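Local coordinates for protein URE2 (Lodderomyces elongisporus NRRL YB-4239, PDB 4EXJ) that is of unknown function but, as a Ure2-like member of the glutathione S-transferase superfamily, probably binds glutathione and may act as a transferase or in transcription regulation, at residues Arg15-Leu20 / Thr66-Ile71; Thr8-Asn13 / Phe33-Lys38. All coordinates share one frame; numbering follows the deposited sequence.

Contact 1 of 2, residues Arg15-Leu20 / Thr66-Ile71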
ATOM      1  N   ARG B  15     -10.028   6.105 -10.534  1.00 23.53           N
ATOM      2  CA  ARG B  15      -9.643   6.941 -11.659  1.00 25.24           C
ATOM      3  C   ARG B  15      -8.217   6.690 -12.122  1.00 22.45           C
ATOM      4  O   ARG B  15      -7.874   7.039 -13.224  1.00 25.60           O
ATOM      5  CB  ARG B  15      -9.863   8.426 -11.314  1.00 23.63           C
ATOM      6  CG  ARG B  15     -11.328   8.841 -11.408  1.00 24.72           C
ATOM      7  CD  ARG B  15     -11.561  10.051 -10.481  1.00 24.35           C
ATOM      8  NE  ARG B  15     -12.847  10.702 -10.708  1.00 25.26           N
ATOM      9  CZ  ARG B  15     -13.263  11.716  -9.956  1.00 28.36           C
ATOM     10  NH1 ARG B  15     -12.498  12.128  -8.950  1.00 25.51           N
ATOM     11  NH2 ARG B  15     -14.436  12.307 -10.203  1.00 25.87           N
ATOM     12  N   LYS B  16      -7.398   6.065 -11.282  1.00 23.82           N
ATOM     13  CA  LYS B  16      -5.991   5.920 -11.634  1.00 27.58           C
ATOM     14  C   LYS B  16      -5.748   5.105 -12.912  1.00 27.32           C
ATOM     15  O   LYS B  16      -5.131   5.596 -13.860  1.00 25.17           O
ATOM     16  CB  LYS B  16      -5.224   5.336 -10.469  1.00 25.14           C
ATOM     17  CG  LYS B  16      -5.054   6.301  -9.313  1.00 21.27           C
ATOM     18  CD  LYS B  16      -4.138   5.699  -8.269  1.00 31.56           C
ATOM     19  CE  LYS B  16      -4.632   5.957  -6.907  1.00 33.08           C
ATOM     20  NZ  LYS B  16      -4.205   4.962  -5.870  1.00 25.69           N
ATOM     21  N   PRO B  17      -6.210   3.844 -12.945  1.00 25.04           N
ATOM     22  CA  PRO B  17      -5.976   3.049 -14.156  1.00 24.35           C
ATOM     23  C   PRO B  17      -6.805   3.548 -15.337  1.00 26.78           C
ATOM     24  O   PRO B  17      -6.424   3.370 -16.489  1.00 27.94           O
ATOM     25  CB  PRO B  17      -6.366   1.609 -13.729  1.00 26.19           C
ATOM     26  CG  PRO B  17      -7.255   1.779 -12.537  1.00 29.21           C
ATOM     27  CD  PRO B  17      -6.872   3.081 -11.868  1.00 23.41           C
ATOM     28  N   LEU B  18      -7.884   4.245 -15.054  1.00 27.35           N
ATOM     29  CA  LEU B  18      -8.666   4.855 -16.079  0.50 24.69           C
ATOM     30  C   LEU B  18      -7.890   5.923 -16.822  1.00 26.28           C
ATOM     31  O   LEU B  18      -7.814   5.918 -18.013  1.00 27.86           O
ATOM     32  CB  LEU B  18      -9.870   5.494 -15.420  0.50 25.92           C
ATOM     33  CG  LEU B  18     -10.879   6.239 -16.266  0.50 30.45           C
ATOM     34  CD1 LEU B  18     -11.528   5.278 -17.175  0.50 24.48           C
ATOM     35  CD2 LEU B  18     -11.927   6.852 -15.354  0.50 33.37           C
ATOM     36  N   VAL B  19      -7.257   6.803 -16.081  1.00 27.11           N
ATOM     37  CA  VAL B  19      -6.380   7.794 -16.698  1.00 24.63           C
ATOM     38  C   VAL B  19      -5.263   7.136 -17.531  1.00 25.20           C
ATOM     39  O   VAL B  19      -5.035   7.522 -18.677  1.00 26.27           O
ATOM     40  CB  VAL B  19      -5.756   8.740 -15.645  1.00 24.37           C
ATOM     41  CG1 VAL B  19      -4.622   9.583 -16.238  1.00 26.49           C
ATOM     42  CG2 VAL B  19      -6.852   9.629 -15.022  1.00 26.06           C
ATOM     43  N   LEU B  20      -4.537   6.178 -16.939  1.00 23.43           N
ATOM     44  CA  LEU B  20      -3.438   5.537 -17.674  1.00 26.61           C
ATOM     45  C   LEU B  20      -3.919   4.850 -18.957  1.00 26.65           C
ATOM     46  O   LEU B  20      -3.321   5.029 -20.019  1.00 27.75           O
ATOM     47  CB  LEU B  20      -2.678   4.532 -16.801  1.00 25.20           C
ATOM     48  CG  LEU B  20      -1.541   3.823 -17.550  1.00 24.26           C
ATOM     49  CD1 LEU B  20      -0.504   4.798 -17.999  1.00 24.50           C
ATOM     50  CD2 LEU B  20      -0.900   2.802 -16.619  1.00 22.40           C
ATOM     51  N   THR B  66      -6.383  -6.827  -9.459  1.00 26.53           N
ATOM     52  CA  THR B  66      -6.995  -5.897  -8.499  1.00 26.15           C
ATOM     53  C   THR B  66      -5.925  -5.017  -7.861  1.00 27.19           C
ATOM     54  O   THR B  66      -4.728  -5.226  -8.098  1.00 25.39           O
ATOM     55  CB  THR B  66      -7.765  -6.611  -7.384  1.00 29.99           C
ATOM     56  OG1 THR B  66      -6.855  -7.350  -6.552  1.00 33.79           O
ATOM     57  CG2 THR B  66      -8.848  -7.554  -7.970  1.00 30.97           C
ATOM     58  N   GLU B  67      -6.394  -4.054  -7.055  1.00 24.36           N
ATOM     59  CA  GLU B  67      -5.572  -3.036  -6.338  1.00 23.37           C
ATOM     60  C   GLU B  67      -5.106  -1.944  -7.318  1.00 23.08           C
ATOM     61  O   GLU B  67      -4.318  -2.186  -8.221  1.00 22.89           O
ATOM     62  CB  GLU B  67      -4.403  -3.658  -5.539  1.00 23.34           C
ATOM     63  CG  GLU B  67      -4.809  -4.739  -4.533  1.00 26.25           C
ATOM     64  CD  GLU B  67      -5.728  -4.228  -3.431  1.00 40.93           C
ATOM     65  OE1 GLU B  67      -5.507  -3.105  -2.938  1.00 42.65           O
ATOM     66  OE2 GLU B  67      -6.666  -4.958  -3.056  1.00 44.14           O
ATOM     67  N   SER B  68      -5.637  -0.734  -7.140  1.00 22.64           N
ATOM     68  CA  SER B  68      -5.463   0.311  -8.115  1.00 23.43           C
ATOM     69  C   SER B  68      -4.007   0.517  -8.552  1.00 22.21           C
ATOM     70  O   SER B  68      -3.735   0.611  -9.748  1.00 22.99           O
ATOM     71  CB  SER B  68      -6.041   1.614  -7.557  1.00 21.96           C
ATOM     72  OG  SER B  68      -6.188   2.543  -8.599  1.00 29.86           O
ATOM     73  N   ASN B  69      -3.085   0.655  -7.598  1.00 24.03           N
ATOM     74  CA  ASN B  69      -1.702   0.971  -7.990  1.00 26.08           C
ATOM     75  C   ASN B  69      -0.998  -0.232  -8.615  1.00 24.75           C
ATOM     76  O   ASN B  69      -0.108  -0.088  -9.450  1.00 23.15           O
ATOM     77  CB  ASN B  69      -0.906   1.584  -6.830  1.00 24.30           C
ATOM     78  CG  ASN B  69      -1.354   2.987  -6.542  1.00 23.26           C
ATOM     79  OD1 ASN B  69      -2.314   3.455  -7.147  1.00 25.36           O
ATOM     80  ND2 ASN B  69      -0.668   3.680  -5.640  1.00 20.78           N
ATOM     81  N   ASN B  70      -1.446  -1.426  -8.246  1.00 22.43           N
ATOM     82  CA  ASN B  70      -1.027  -2.638  -8.954  1.00 24.76           C
ATOM     83  C   ASN B  70      -1.554  -2.702 -10.404  1.00 25.25           C
ATOM     84  O   ASN B  70      -0.870  -3.133 -11.320  1.00 24.79           O
ATOM     85  CB  ASN B  70      -1.524  -3.858  -8.175  1.00 21.69           C
ATOM     86  CG  ASN B  70      -1.142  -5.142  -8.848  1.00 27.05           C
ATOM     87  OD1 ASN B  70       0.035  -5.383  -9.111  1.00 26.50           O
ATOM     88  ND2 ASN B  70      -2.134  -5.954  -9.173  1.00 29.16           N
ATOM     89  N   ILE B  71      -2.797  -2.293 -10.607  1.00 25.94           N
ATOM     90  CA  ILE B  71      -3.340  -2.239 -11.946  1.00 24.96           C
ATOM     91  C   ILE B  71      -2.553  -1.221 -12.773  1.00 24.58           C
ATOM     92  O   ILE B  71      -2.291  -1.457 -13.940  1.00 23.88           O
ATOM     93  CB  ILE B  71      -4.839  -1.931 -11.910  1.00 23.45           C
ATOM     94  CG1 ILE B  71      -5.559  -3.080 -11.191  1.00 21.93           C
ATOM     95  CG2 ILE B  71      -5.373  -1.689 -13.333  1.00 28.44           C
ATOM     96  CD1 ILE B  71      -7.025  -2.729 -10.771  1.00 26.94           C
TER
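K16 and N69 meet at their polar ends across two neighbouring helices, the lysine chain slanting over the asparagine side chain and not running beside it. The ammonium group reaches the amide oxygen, K16 NZ to N69 OD1 2.7 Å, standing 35° out of the carbonyl plane with a C=O...N angle of 121°. A bend at chi3 turns the end of the lysine chain, and K16 CD also lies close to the same oxygen, 3.1 Å from N69 OD1. Both ends are shared with the long helix 93-120: Q106 OE1 accepts from K16 NZ and from N69 ND2, the amide also gives to L103 O, and N13 OD1 takes a further bond from the lysine. Several bonds thus hold this buried ammonium.

Nearer the helix backbones, S68 OG lies 3.4 Å from P17 CD and 3.5 Å from K16 CB. With its hydroxyl anti to the backbone N (chi1 -165°), S68 bonds to N13 O, at the loop leading into helix 15-23. One turn on, the proline ring and I71 cross at a slant, and the branch methyl I71 CG2 presses on P17 CB at 3.5 Å, tighter than a usual carbon contact.

E67 stands at the N-cap of helix 68-79, right before S68. Helices 15-23 and 68-79 pack together within the thioredoxin-like N-terminal domain of the glutathione S-transferase fold, where the E67-S68 pair fits the Glu/Gln-Ser element that binds the γ-glutamyl end of glutathione in relatives.

Contact 2 of 2, residues Thr8-Asn13 / Phe33-Lys38. With SO4 (sulfate ion), chain G.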
ATOM      1  N   THR B   8     -14.730   0.109 -12.815  1.00 28.14           N
ATOM      2  CA  THR B   8     -14.239   1.146 -11.918  1.00 26.48           C
ATOM      3  C   THR B   8     -15.317   2.151 -11.543  1.00 34.32           C
ATOM      4  O   THR B   8     -16.462   2.041 -11.984  1.00 31.03           O
ATOM      5  CB  THR B   8     -12.993   1.840 -12.525  1.00 30.00           C
ATOM      6  OG1 THR B   8     -12.365   2.668 -11.529  1.00 28.43           O
ATOM      7  CG2 THR B   8     -13.345   2.668 -13.743  1.00 28.55           C
ATOM      8  N   GLY B   9     -14.940   3.122 -10.719  1.00 29.97           N
ATOM      9  CA  GLY B   9     -15.860   4.153 -10.254  1.00 29.50           C
ATOM     10  C   GLY B   9     -15.105   5.461 -10.255  1.00 30.22           C
ATOM     11  O   GLY B   9     -13.893   5.462 -10.332  1.00 27.84           O
ATOM     12  N   PRO B  10     -15.821   6.583 -10.179  1.00 27.92           N
ATOM     13  CA  PRO B  10     -15.165   7.893 -10.199  1.00 26.75           C
ATOM     14  C   PRO B  10     -14.602   8.270  -8.832  1.00 28.80           C
ATOM     15  O   PRO B  10     -15.075   9.207  -8.173  1.00 30.45           O
ATOM     16  CB  PRO B  10     -16.314   8.831 -10.606  1.00 28.87           C
ATOM     17  CG  PRO B  10     -17.533   8.159 -10.008  1.00 34.06           C
ATOM     18  CD  PRO B  10     -17.292   6.690 -10.226  1.00 32.15           C
ATOM     19  N   THR B  11     -13.577   7.545  -8.401  1.00 24.64           N
ATOM     20  CA  THR B  11     -13.031   7.741  -7.063  1.00 23.72           C
ATOM     21  C   THR B  11     -11.506   7.882  -7.062  1.00 25.00           C
ATOM     22  O   THR B  11     -10.839   7.768  -8.108  1.00 23.88           O
ATOM     23  CB  THR B  11     -13.377   6.571  -6.168  1.00 25.91           C
ATOM     24  OG1 THR B  11     -12.721   5.409  -6.688  1.00 25.64           O
ATOM     25  CG2 THR B  11     -14.904   6.335  -6.145  1.00 29.08           C
ATOM     26  N   GLY B  12     -10.951   8.132  -5.880  1.00 26.55           N
ATOM     27  CA  GLY B  12      -9.495   8.288  -5.763  1.00 26.44           C
ATOM     28  C   GLY B  12      -8.761   7.046  -6.230  1.00 29.44           C
ATOM     29  O   GLY B  12      -7.677   7.149  -6.823  1.00 30.10           O
ATOM     30  N   ASN B  13      -9.334   5.870  -5.976  1.00 24.72           N
ATOM     31  CA  ASN B  13      -8.716   4.656  -6.534  1.00 25.07           C
ATOM     32  C   ASN B  13      -9.188   4.297  -7.941  1.00 22.35           C
ATOM     33  O   ASN B  13      -8.403   3.810  -8.762  1.00 25.82           O
ATOM     34  CB  ASN B  13      -8.940   3.449  -5.610  1.00 25.85           C
ATOM     35  CG  ASN B  13      -7.909   3.361  -4.494  1.00 30.22           C
ATOM     36  OD1 ASN B  13      -6.781   3.847  -4.624  1.00 30.69           O
ATOM     37  ND2 ASN B  13      -8.296   2.748  -3.393  1.00 33.33           N
ATOM     38  N   PHE B  33     -19.074   2.420 -13.064  1.00 30.54           N
ATOM     39  CA  PHE B  33     -20.213   2.295 -12.154  1.00 33.41           C
ATOM     40  C   PHE B  33     -20.732   3.675 -11.787  1.00 39.12           C
ATOM     41  O   PHE B  33     -19.964   4.639 -11.760  1.00 37.42           O
ATOM     42  CB  PHE B  33     -19.808   1.606 -10.839  1.00 34.19           C
ATOM     43  CG  PHE B  33     -19.472   0.134 -10.974  1.00 34.23           C
ATOM     44  CD1 PHE B  33     -20.378  -0.760 -11.530  1.00 36.08           C
ATOM     45  CD2 PHE B  33     -18.259  -0.359 -10.507  1.00 33.28           C
ATOM     46  CE1 PHE B  33     -20.062  -2.120 -11.645  1.00 35.16           C
ATOM     47  CE2 PHE B  33     -17.943  -1.702 -10.610  1.00 35.23           C
ATOM     48  CZ  PHE B  33     -18.852  -2.589 -11.178  1.00 34.40           C
ATOM     49  N   HIS B  34     -22.029   3.764 -11.484  1.00 44.90           N
ATOM     50  CA  HIS B  34     -22.556   4.919 -10.757  1.00 50.75           C
ATOM     51  C   HIS B  34     -21.977   4.919  -9.345  1.00 49.03           C
ATOM     52  O   HIS B  34     -21.549   3.877  -8.839  1.00 48.98           O
ATOM     53  CB  HIS B  34     -24.087   4.885 -10.708  1.00 56.27           C
ATOM     54  CG  HIS B  34     -24.745   5.526 -11.892  1.00 65.99           C
ATOM     55  ND1 HIS B  34     -24.926   4.869 -13.092  1.00 71.07           N
ATOM     56  CD2 HIS B  34     -25.263   6.766 -12.061  1.00 69.34           C
ATOM     57  CE1 HIS B  34     -25.526   5.676 -13.948  1.00 72.42           C
ATOM     58  NE2 HIS B  34     -25.741   6.835 -13.347  1.00 74.43           N
ATOM     59  N   TRP B  35     -21.945   6.080  -8.705  1.00 46.41           N
ATOM     60  CA  TRP B  35     -21.348   6.174  -7.374  1.00 42.52           C
ATOM     61  C   TRP B  35     -22.217   6.951  -6.385  1.00 46.67           C
ATOM     62  O   TRP B  35     -22.549   8.112  -6.630  1.00 48.78           O
ATOM     63  CB  TRP B  35     -19.932   6.778  -7.446  1.00 39.85           C
ATOM     64  CG  TRP B  35     -19.059   6.232  -6.394  1.00 33.29           C
ATOM     65  CD1 TRP B  35     -18.640   6.858  -5.260  1.00 33.06           C
ATOM     66  CD2 TRP B  35     -18.528   4.899  -6.336  1.00 35.40           C
ATOM     67  NE1 TRP B  35     -17.871   6.007  -4.502  1.00 37.97           N
ATOM     68  CE2 TRP B  35     -17.784   4.800  -5.144  1.00 36.13           C
ATOM     69  CE3 TRP B  35     -18.606   3.787  -7.183  1.00 41.40           C
ATOM     70  CZ2 TRP B  35     -17.113   3.633  -4.775  1.00 31.87           C
ATOM     71  CZ3 TRP B  35     -17.939   2.631  -6.821  1.00 36.28           C
ATOM     72  CH2 TRP B  35     -17.210   2.558  -5.628  1.00 33.91           C
ATOM     73  N   PRO B  36     -22.581   6.313  -5.256  1.00 44.89           N
ATOM     74  CA  PRO B  36     -22.240   4.925  -4.931  1.00 42.46           C
ATOM     75  C   PRO B  36     -23.047   3.923  -5.752  1.00 44.54           C
ATOM     76  O   PRO B  36     -23.986   4.305  -6.448  1.00 41.22           O
ATOM     77  CB  PRO B  36     -22.596   4.807  -3.440  1.00 44.03           C
ATOM     78  CG  PRO B  36     -23.593   5.880  -3.197  1.00 45.09           C
ATOM     79  CD  PRO B  36     -23.267   6.995  -4.145  1.00 41.48           C
ATOM     80  N   THR B  37     -22.670   2.650  -5.677  1.00 40.45           N
ATOM     81  CA  THR B  37     -23.377   1.604  -6.408  1.00 41.08           C
ATOM     82  C   THR B  37     -23.474   0.360  -5.550  1.00 42.33           C
ATOM     83  O   THR B  37     -22.553   0.040  -4.802  1.00 39.26           O
ATOM     84  CB  THR B  37     -22.665   1.239  -7.731  1.00 42.88           C
ATOM     85  OG1 THR B  37     -23.387   0.195  -8.402  1.00 45.64           O
ATOM     86  CG2 THR B  37     -21.248   0.771  -7.455  1.00 40.34           C
ATOM     87  N   LYS B  38     -24.600  -0.334  -5.659  1.00 44.46           N
ATOM     88  CA  LYS B  38     -24.761  -1.632  -5.022  1.00 48.05           C
ATOM     89  C   LYS B  38     -24.197  -2.753  -5.903  1.00 42.35           C
ATOM     90  O   LYS B  38     -24.167  -3.904  -5.493  1.00 40.49           O
ATOM     91  CB  LYS B  38     -26.239  -1.899  -4.722  1.00 50.96           C
ATOM     92  CG  LYS B  38     -26.779  -1.163  -3.507  1.00 61.36           C
ATOM     93  CD  LYS B  38     -28.285  -1.367  -3.370  1.00 77.29           C
ATOM     94  CE  LYS B  38     -28.679  -2.830  -3.571  1.00 82.77           C
ATOM     95  NZ  LYS B  38     -28.091  -3.740  -2.545  1.00 84.80           N
TER
HETATM   96  S   SO4 G 302     -12.400   8.376  -2.335  1.00 36.65           S
HETATM   97  O1  SO4 G 302     -12.469   9.835  -2.063  1.00 41.06           O
HETATM   98  O2  SO4 G 302     -11.403   8.105  -3.255  1.00 31.21           O
HETATM   99  O3  SO4 G 302     -12.084   7.687  -1.072  1.00 47.02           O
HETATM  100  O4  SO4 G 302     -13.732   7.926  -2.779  1.00 44.91           O
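T11 lays its methyl over one face of the W35 indole: T11 CG2 sits 3.6 Å from the centroid of the five-membered ring, 22° off the ring normal, a CH-pi contact displaced toward the rim. T11 chi1 of 65° puts this methyl beside the backbone N and anti to the carbonyl carbon, while OG1 bonds to G14 N.

The buried part, T8 and G9 against F33, is held by the backbone at the ends of the two strands. F33 N donates to T8 O at 2.9 Å, continuing the pairing of the two strands, and F33 CD2 passes 3.3 Å from T8 O. G9 brings its CA to 4.1 Å from W35 CE3, where the indole reaches in toward the backbone.

T11, P10 and W35 form the partly exposed side, close at the T11 methyl but looser at P10. This proline, at the centre of an inverse gamma turn, touches the root of the tryptophan side chain, with P10 CG 3.8 Å from W35 CB. Beyond W35 the chain leaves the contact through a cis peptide into P36. On the other segment, G12 N holds a sulfate, probably from the crystallisation liquor, at 2.7 Å from SO4 O2; R174 NE of helix 163-179 also binds it.

The two loops leave the adjacent parallel strands 4-8 and 28-32: one turns into helix 15-23, the other runs on toward helix 43-48.

Contact 1 is the core member of the pair: all its touching residues are buried, and it joins helices 15-23 and 68-79. Contact 2 lies some 13 Å away between centres, where loops leave two strands and half of the touching residues are partly exposed. Their chemistry follows: a charged amine buried among amides in the first, a strand-end backbone bond and a methyl over an indole in the second. Segment 8-13 runs almost directly into helix 15-23, and the two contacts also touch each other. N13 of contact 2 serves both S68 and K16 of contact 1, and the R15 side chain packs against P10.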